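Local coordinates for protein CyaY (Psychromonas ingrahamii, PDB 4HS5) that is probably involved in iron-sulfur cluster assembly as an iron-binding member of the frataxin family, and may regulate that process, at residues D11-Y14 with Q15-E19; S81-F85 with L86-S90. All coordinates share one frame; numbering follows the deposited sequence.

Interaction 1: D11-Y14 with Q15-E19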
ATOM      1  N   ASP A  11      -7.182  -2.321   7.690  1.00  8.72           N
ATOM      2  CA  ASP A  11      -8.004  -3.285   6.960  1.00 10.83           C
ATOM      3  C   ASP A  11      -8.686  -2.637   5.768  1.00  7.51           C
ATOM      4  O   ASP A  11      -8.725  -3.216   4.680  1.00  7.30           O
ATOM      5  CB  ASP A  11      -9.066  -3.926   7.861  1.00  9.70           C
ATOM      6  CG  ASP A  11      -8.498  -4.979   8.791  1.00 15.16           C
ATOM      7  OD1 ASP A  11      -7.318  -5.342   8.641  1.00 18.33           O
ATOM      8  OD2 ASP A  11      -9.253  -5.449   9.670  1.00 23.37           O
ATOM      9  N   GLN A  12      -9.249  -1.451   5.974  1.00  8.97           N
ATOM     10  CA  GLN A  12      -9.863  -0.713   4.882  1.00  8.97           C
ATOM     11  C   GLN A  12      -8.840  -0.450   3.782  1.00  8.22           C
ATOM     12  O   GLN A  12      -9.138  -0.599   2.601  1.00  7.82           O
ATOM     13  CB  GLN A  12     -10.484   0.593   5.387  1.00  7.19           C
ATOM     14  CG  GLN A  12     -11.786   0.365   6.170  1.00  9.02           C
ATOM     15  CD  GLN A  12     -12.412   1.644   6.659  1.00 10.05           C
ATOM     16  OE1 GLN A  12     -11.795   2.709   6.629  1.00 12.22           O
ATOM     17  NE2 GLN A  12     -13.653   1.548   7.136  1.00  7.75           N
ATOM     18  N   LEU A  13      -7.629  -0.070   4.170  1.00  6.15           N
ATOM     19  CA  LEU A  13      -6.572   0.151   3.192  1.00  7.99           C
ATOM     20  C   LEU A  13      -6.231  -1.106   2.409  1.00  6.94           C
ATOM     21  O   LEU A  13      -6.146  -1.074   1.181  1.00  5.15           O
ATOM     22  CB  LEU A  13      -5.321   0.682   3.881  1.00  5.53           C
ATOM     23  CG  LEU A  13      -4.117   0.957   2.978  1.00  6.57           C
ATOM     24  CD1 LEU A  13      -4.431   1.974   1.896  1.00  8.41           C
ATOM     25  CD2 LEU A  13      -2.921   1.402   3.843  1.00  7.89           C
ATOM     26  N   TYR A  14      -6.029  -2.213   3.111  1.00  5.89           N
ATOM     27  CA  TYR A  14      -5.640  -3.444   2.447  1.00  4.92           C
ATOM     28  C   TYR A  14      -6.737  -3.896   1.501  1.00  4.49           C
ATOM     29  O   TYR A  14      -6.465  -4.256   0.362  1.00  6.29           O
ATOM     30  CB  TYR A  14      -5.356  -4.554   3.459  1.00  6.35           C
ATOM     31  CG  TYR A  14      -3.976  -4.532   4.056  1.00  6.31           C
ATOM     32  CD1 TYR A  14      -3.239  -3.362   4.124  1.00  7.74           C
ATOM     33  CD2 TYR A  14      -3.400  -5.704   4.539  1.00  6.17           C
ATOM     34  CE1 TYR A  14      -1.968  -3.351   4.677  1.00  7.90           C
ATOM     35  CE2 TYR A  14      -2.131  -5.702   5.089  1.00  7.07           C
ATOM     36  CZ  TYR A  14      -1.420  -4.530   5.143  1.00  7.80           C
ATOM     37  OH  TYR A  14      -0.152  -4.520   5.680  1.00 10.65           O
ATOM     38  N   GLN A  15      -7.981  -3.850   1.949  1.00  5.54           N
ATOM     39  CA  GLN A  15      -9.068  -4.241   1.056  1.00  7.62           C
ATOM     40  C   GLN A  15      -9.236  -3.283  -0.126  1.00  7.66           C
ATOM     41  O   GLN A  15      -9.581  -3.727  -1.221  1.00  6.56           O
ATOM     42  CB  GLN A  15     -10.384  -4.397   1.818  1.00 11.50           C
ATOM     43  CG  GLN A  15     -10.374  -5.556   2.789  1.00 12.39           C
ATOM     44  CD  GLN A  15     -11.766  -6.020   3.154  1.00 15.33           C
ATOM     45  OE1 GLN A  15     -12.647  -5.211   3.441  1.00 17.20           O
ATOM     46  NE2 GLN A  15     -11.970  -7.332   3.149  1.00 13.10           N
ATOM     47  N   LYS A  16      -8.993  -1.988   0.084  1.00  5.26           N
ATOM     48  CA  LYS A  16      -9.027  -1.001  -1.009  1.00  6.11           C
ATOM     49  C   LYS A  16      -7.958  -1.342  -2.044  1.00  7.38           C
ATOM     50  O   LYS A  16      -8.201  -1.304  -3.249  1.00  8.05           O
ATOM     51  CB  LYS A  16      -8.805   0.411  -0.462  1.00  7.54           C
ATOM     52  CG  LYS A  16      -8.905   1.538  -1.486  1.00 12.98           C
ATOM     53  CD  LYS A  16      -8.815   2.882  -0.764  1.00 21.68           C
ATOM     54  CE  LYS A  16      -9.146   4.056  -1.676  1.00 33.93           C
ATOM     55  NZ  LYS A  16     -10.599   4.394  -1.697  1.00 32.91           N
ATOM     56  N   ILE A  17      -6.775  -1.717  -1.578  1.00  5.67           N
ATOM     57  CA  ILE A  17      -5.704  -2.063  -2.501  1.00  8.17           C
ATOM     58  C   ILE A  17      -6.118  -3.279  -3.320  1.00  7.00           C
ATOM     59  O   ILE A  17      -5.979  -3.278  -4.551  1.00  7.55           O
ATOM     60  CB  ILE A  17      -4.386  -2.321  -1.759  1.00  5.42           C
ATOM     61  CG1 ILE A  17      -3.845  -1.014  -1.176  1.00  7.37           C
ATOM     62  CG2 ILE A  17      -3.362  -2.943  -2.699  1.00  6.43           C
ATOM     63  CD1 ILE A  17      -2.742  -1.239  -0.146  1.00  6.85           C
ATOM     64  N   GLU A  18      -6.662  -4.296  -2.659  1.00  6.85           N
ATOM     65  CA  GLU A  18      -7.105  -5.522  -3.320  1.00  7.78           C
ATOM     66  C   GLU A  18      -8.236  -5.274  -4.310  1.00  8.32           C
ATOM     67  O   GLU A  18      -8.201  -5.760  -5.444  1.00 11.04           O
ATOM     68  CB  GLU A  18      -7.512  -6.560  -2.279  1.00 10.34           C
ATOM     69  CG  GLU A  18      -6.328  -7.009  -1.467  1.00 10.43           C
ATOM     70  CD  GLU A  18      -6.715  -7.728  -0.206  1.00 19.54           C
ATOM     71  OE1 GLU A  18      -7.928  -7.876   0.055  1.00 21.21           O
ATOM     72  OE2 GLU A  18      -5.793  -8.137   0.528  1.00 23.15           O
ATOM     73  N   GLU A  19      -9.239  -4.527  -3.874  1.00  8.05           N
ATOM     74  CA  GLU A  19     -10.362  -4.206  -4.735  1.00 10.63           C
ATOM     75  C   GLU A  19      -9.940  -3.382  -5.952  1.00 11.94           C
ATOM     76  O   GLU A  19     -10.417  -3.649  -7.057  1.00 12.62           O
ATOM     77  CB  GLU A  19     -11.444  -3.485  -3.934  1.00 11.82           C
ATOM     78  CG  GLU A  19     -12.732  -3.271  -4.695  1.00 12.68           C
ATOM     79  CD  GLU A  19     -12.635  -2.089  -5.621  1.00 20.12           C
ATOM     80  OE1 GLU A  19     -11.826  -1.193  -5.323  1.00 16.98           O
ATOM     81  OE2 GLU A  19     -13.334  -2.068  -6.653  1.00 18.05           O
TER
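Ile17 packs one turn on from Leu13 in helix 3-24, its CD1 reaching back to the Leu13 side chain. CB sits 3.5 Å from Tyr14 O and scarcely farther from Leu13 O. CG1 is placed anti to the carbonyl carbon (chi1 -69°), which turns that branch back along the helix to 3.3 Å from Leu13 O. At the tip, CD1 lies 4.1 Å from Leu13 CG, and the two aliphatic chains cross at a slant. The backbone beneath is regular: Ile17 N donates to Leu13 O at 2.9 Å, and Gln15 N to Asp11 O with an N-H...O angle of 171°. These i to i+4 bonds belong to the N-terminal helix of the frataxin fold, an alpha-beta sandwich in which two helices pack on an antiparallel sheet. Leu13 and Ile17 both touch Phe85 of the other helix, while Ile17 and Tyr14 also meet Leu37 and Ile49 of the sheet. Alongside, Glu18 CG comes to 3.3 Å from Tyr14 O, the carbonyl that accepts from Glu18 N at 3.0 Å. Two polar ends find partners beyond residues 11-19: Asp11 OD1 forms a salt bridge with Arg51, and Tyr14 OH is hydrogen-bonded to Ser35 O.

Interaction 2: S81-F85 with L86-S90; sequences SGDEF and LTFLS
Glu84 crosses Thr87 at about a right angle, its carboxylate folded back over the first turn of the helix by a bend at chi2 (-88°). OE1 takes two donors: Thr87 N at 2.8 Å, on the syn side and 30° out of the carboxylate plane, and Thr87 OG1 at 2.6 Å, nearly in line with the C-O bond. The second oxygen, OE2, is met from above that plane by Leu86 N at 3.0 Å. With an alanine here, the amides of Leu86 and Thr87 would probably lose these acceptors and the Thr87 hydroxyl its mate. On the apolar side, Phe85 and Leu89 run side by side in the same direction, with CE2 of Phe85 3.8 Å from CD2 of Leu89. Leu86 slants across Phe85 instead; its CG lies in the ring plane at the edge, and its CD2 comes to 3.6 Å from Phe85 CD2. The backbone joins the turn through Phe88 N to Glu84 O at 2.9 Å. Before it, Asp83 N donates to Ser81 OG at 3.1 Å, closing an ST turn. With side-chain acceptance of the amides two and three residues on, Glu84 is the N-cap of helix 85-97, the C-terminal helix of the frataxin fold.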
ATOM      1  N   SER A  81       8.460  12.361   3.410  1.00 11.81           N
ATOM      2  CA  SER A  81       8.257  13.108   2.174  1.00 12.56           C
ATOM      3  C   SER A  81       6.924  13.833   2.114  1.00 13.69           C
ATOM      4  O   SER A  81       6.775  14.816   1.381  1.00 18.17           O
ATOM      5  CB  SER A  81       8.361  12.179   0.964  1.00 17.26           C
ATOM      6  OG  SER A  81       7.243  11.302   0.893  1.00 12.16           O
ATOM      7  N   GLY A  82       5.941  13.330   2.855  1.00 13.28           N
ATOM      8  CA  GLY A  82       4.602  13.879   2.796  1.00 12.76           C
ATOM      9  C   GLY A  82       3.751  13.301   1.678  1.00 13.82           C
ATOM     10  O   GLY A  82       2.582  13.657   1.558  1.00 14.21           O
ATOM     11  N   ASP A  83       4.324  12.416   0.863  1.00  9.75           N
ATOM     12  CA  ASP A  83       3.572  11.840  -0.247  1.00  9.76           C
ATOM     13  C   ASP A  83       2.426  10.978   0.268  1.00  9.26           C
ATOM     14  O   ASP A  83       2.534  10.325   1.310  1.00  9.87           O
ATOM     15  CB  ASP A  83       4.472  11.003  -1.154  1.00 13.01           C
ATOM     16  CG  ASP A  83       5.388  11.854  -2.016  1.00 18.40           C
ATOM     17  OD1 ASP A  83       5.155  13.083  -2.108  1.00 23.16           O
ATOM     18  OD2 ASP A  83       6.334  11.285  -2.606  1.00 22.15           O
ATOM     19  N   GLU A  84       1.324  10.987  -0.470  1.00  8.93           N
ATOM     20  CA  GLU A  84       0.178  10.209  -0.069  1.00  7.04           C
ATOM     21  C   GLU A  84       0.330   8.774  -0.592  1.00  7.23           C
ATOM     22  O   GLU A  84       0.789   8.552  -1.712  1.00  8.23           O
ATOM     23  CB  GLU A  84      -1.096  10.891  -0.578  1.00 10.24           C
ATOM     24  CG  GLU A  84      -2.375  10.248  -0.113  1.00 12.72           C
ATOM     25  CD  GLU A  84      -2.818   9.160  -1.032  1.00 13.27           C
ATOM     26  OE1 GLU A  84      -2.485   9.223  -2.231  1.00 12.07           O
ATOM     27  OE2 GLU A  84      -3.498   8.236  -0.560  1.00 14.30           O
ATOM     28  N   PHE A  85      -0.034   7.817   0.249  1.00  6.41           N
ATOM     29  CA  PHE A  85       0.216   6.402  -0.002  1.00  6.42           C
ATOM     30  C   PHE A  85      -0.339   5.882  -1.326  1.00  6.95           C
ATOM     31  O   PHE A  85       0.372   5.222  -2.087  1.00  6.12           O
ATOM     32  CB  PHE A  85      -0.373   5.584   1.155  1.00  7.30           C
ATOM     33  CG  PHE A  85      -0.169   4.100   1.024  1.00  5.81           C
ATOM     34  CD1 PHE A  85       0.930   3.487   1.598  1.00 11.03           C
ATOM     35  CD2 PHE A  85      -1.095   3.317   0.357  1.00  8.72           C
ATOM     36  CE1 PHE A  85       1.114   2.108   1.486  1.00 10.73           C
ATOM     37  CE2 PHE A  85      -0.911   1.948   0.231  1.00 11.65           C
ATOM     38  CZ  PHE A  85       0.197   1.346   0.792  1.00  8.04           C
ATOM     39  N   LEU A  86      -1.618   6.120  -1.581  1.00  7.93           N
ATOM     40  CA  LEU A  86      -2.246   5.496  -2.739  1.00  7.79           C
ATOM     41  C   LEU A  86      -1.738   6.075  -4.055  1.00  5.98           C
ATOM     42  O   LEU A  86      -1.549   5.343  -5.033  1.00  6.89           O
ATOM     43  CB  LEU A  86      -3.767   5.585  -2.637  1.00 10.67           C
ATOM     44  CG  LEU A  86      -4.331   4.768  -1.474  1.00 13.02           C
ATOM     45  CD1 LEU A  86      -5.809   5.045  -1.366  1.00 14.27           C
ATOM     46  CD2 LEU A  86      -4.060   3.280  -1.698  1.00 12.16           C
ATOM     47  N   THR A  87      -1.491   7.384  -4.050  1.00 11.43           N
ATOM     48  CA  THR A  87      -0.857   8.082  -5.165  1.00 10.55           C
ATOM     49  C   THR A  87       0.532   7.495  -5.412  1.00  7.93           C
ATOM     50  O   THR A  87       0.912   7.177  -6.542  1.00  9.43           O
ATOM     51  CB  THR A  87      -0.736   9.593  -4.857  1.00 10.54           C
ATOM     52  OG1 THR A  87      -2.049  10.140  -4.674  1.00 22.25           O
ATOM     53  CG2 THR A  87      -0.058  10.317  -6.002  1.00 15.83           C
ATOM     54  N   PHE A  88       1.278   7.322  -4.329  1.00 10.40           N
ATOM     55  CA  PHE A  88       2.631   6.813  -4.440  1.00  7.98           C
ATOM     56  C   PHE A  88       2.644   5.352  -4.897  1.00  7.69           C
ATOM     57  O   PHE A  88       3.510   4.932  -5.668  1.00 10.15           O
ATOM     58  CB  PHE A  88       3.342   6.971  -3.096  1.00  8.39           C
ATOM     59  CG  PHE A  88       4.801   6.627  -3.149  1.00  9.66           C
ATOM     60  CD1 PHE A  88       5.730   7.547  -3.605  1.00 14.34           C
ATOM     61  CD2 PHE A  88       5.236   5.381  -2.743  1.00 10.95           C
ATOM     62  CE1 PHE A  88       7.076   7.225  -3.651  1.00 19.80           C
ATOM     63  CE2 PHE A  88       6.576   5.047  -2.787  1.00 14.31           C
ATOM     64  CZ  PHE A  88       7.496   5.979  -3.238  1.00 13.74           C
ATOM     65  N   LEU A  89       1.677   4.572  -4.421  1.00  6.08           N
ATOM     66  CA  LEU A  89       1.583   3.164  -4.762  1.00  7.63           C
ATOM     67  C   LEU A  89       1.305   2.989  -6.248  1.00  6.33           C
ATOM     68  O   LEU A  89       1.941   2.167  -6.909  1.00  8.70           O
ATOM     69  CB  LEU A  89       0.487   2.489  -3.919  1.00  5.94           C
ATOM     70  CG  LEU A  89       0.362   0.989  -4.129  1.00  9.28           C
ATOM     71  CD1 LEU A  89       1.682   0.333  -3.786  1.00 11.84           C
ATOM     72  CD2 LEU A  89      -0.751   0.421  -3.263  1.00  8.76           C
ATOM     73  N   SER A  90       0.389   3.788  -6.790  1.00  7.74           N
ATOM     74  CA  SER A  90       0.142   3.773  -8.234  1.00  8.36           C
ATOM     75  C   SER A  90       1.408   4.085  -9.021  1.00  7.00           C
ATOM     76  O   SER A  90       1.694   3.425 -10.022  1.00 10.52           O
ATOM     77  CB  SER A  90      -0.913   4.809  -8.607  1.00  8.17           C
ATOM     78  OG  SER A  90      -2.174   4.455  -8.081  1.00 11.45           O
TER

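Both interactions are local to a helix, but they sample different places along one. Interaction 1 falls within helix 3-24, where carbonyls and amides pair with each other and the one apolar side-chain pair is Leu13 with Ile17; interaction 2 covers the start of helix 85-97, where a carboxylate adds bonds to early amides beside backbone bonds and apolar pairs of its own. The buried Leu13, Ile17 and Phe85 meet between the helices, with Ile17 CD1 3.7 Å from Phe85 CE2. Toward the margin of this hydrophobic interface lies the partly exposed Leu86, its CD2 3.8 Å from Leu13 CD1 and its CD1 3.5 Å from CE of Lys16, also partly exposed. Gln15 and Thr87 belong to the exposed parts of their respective contacts.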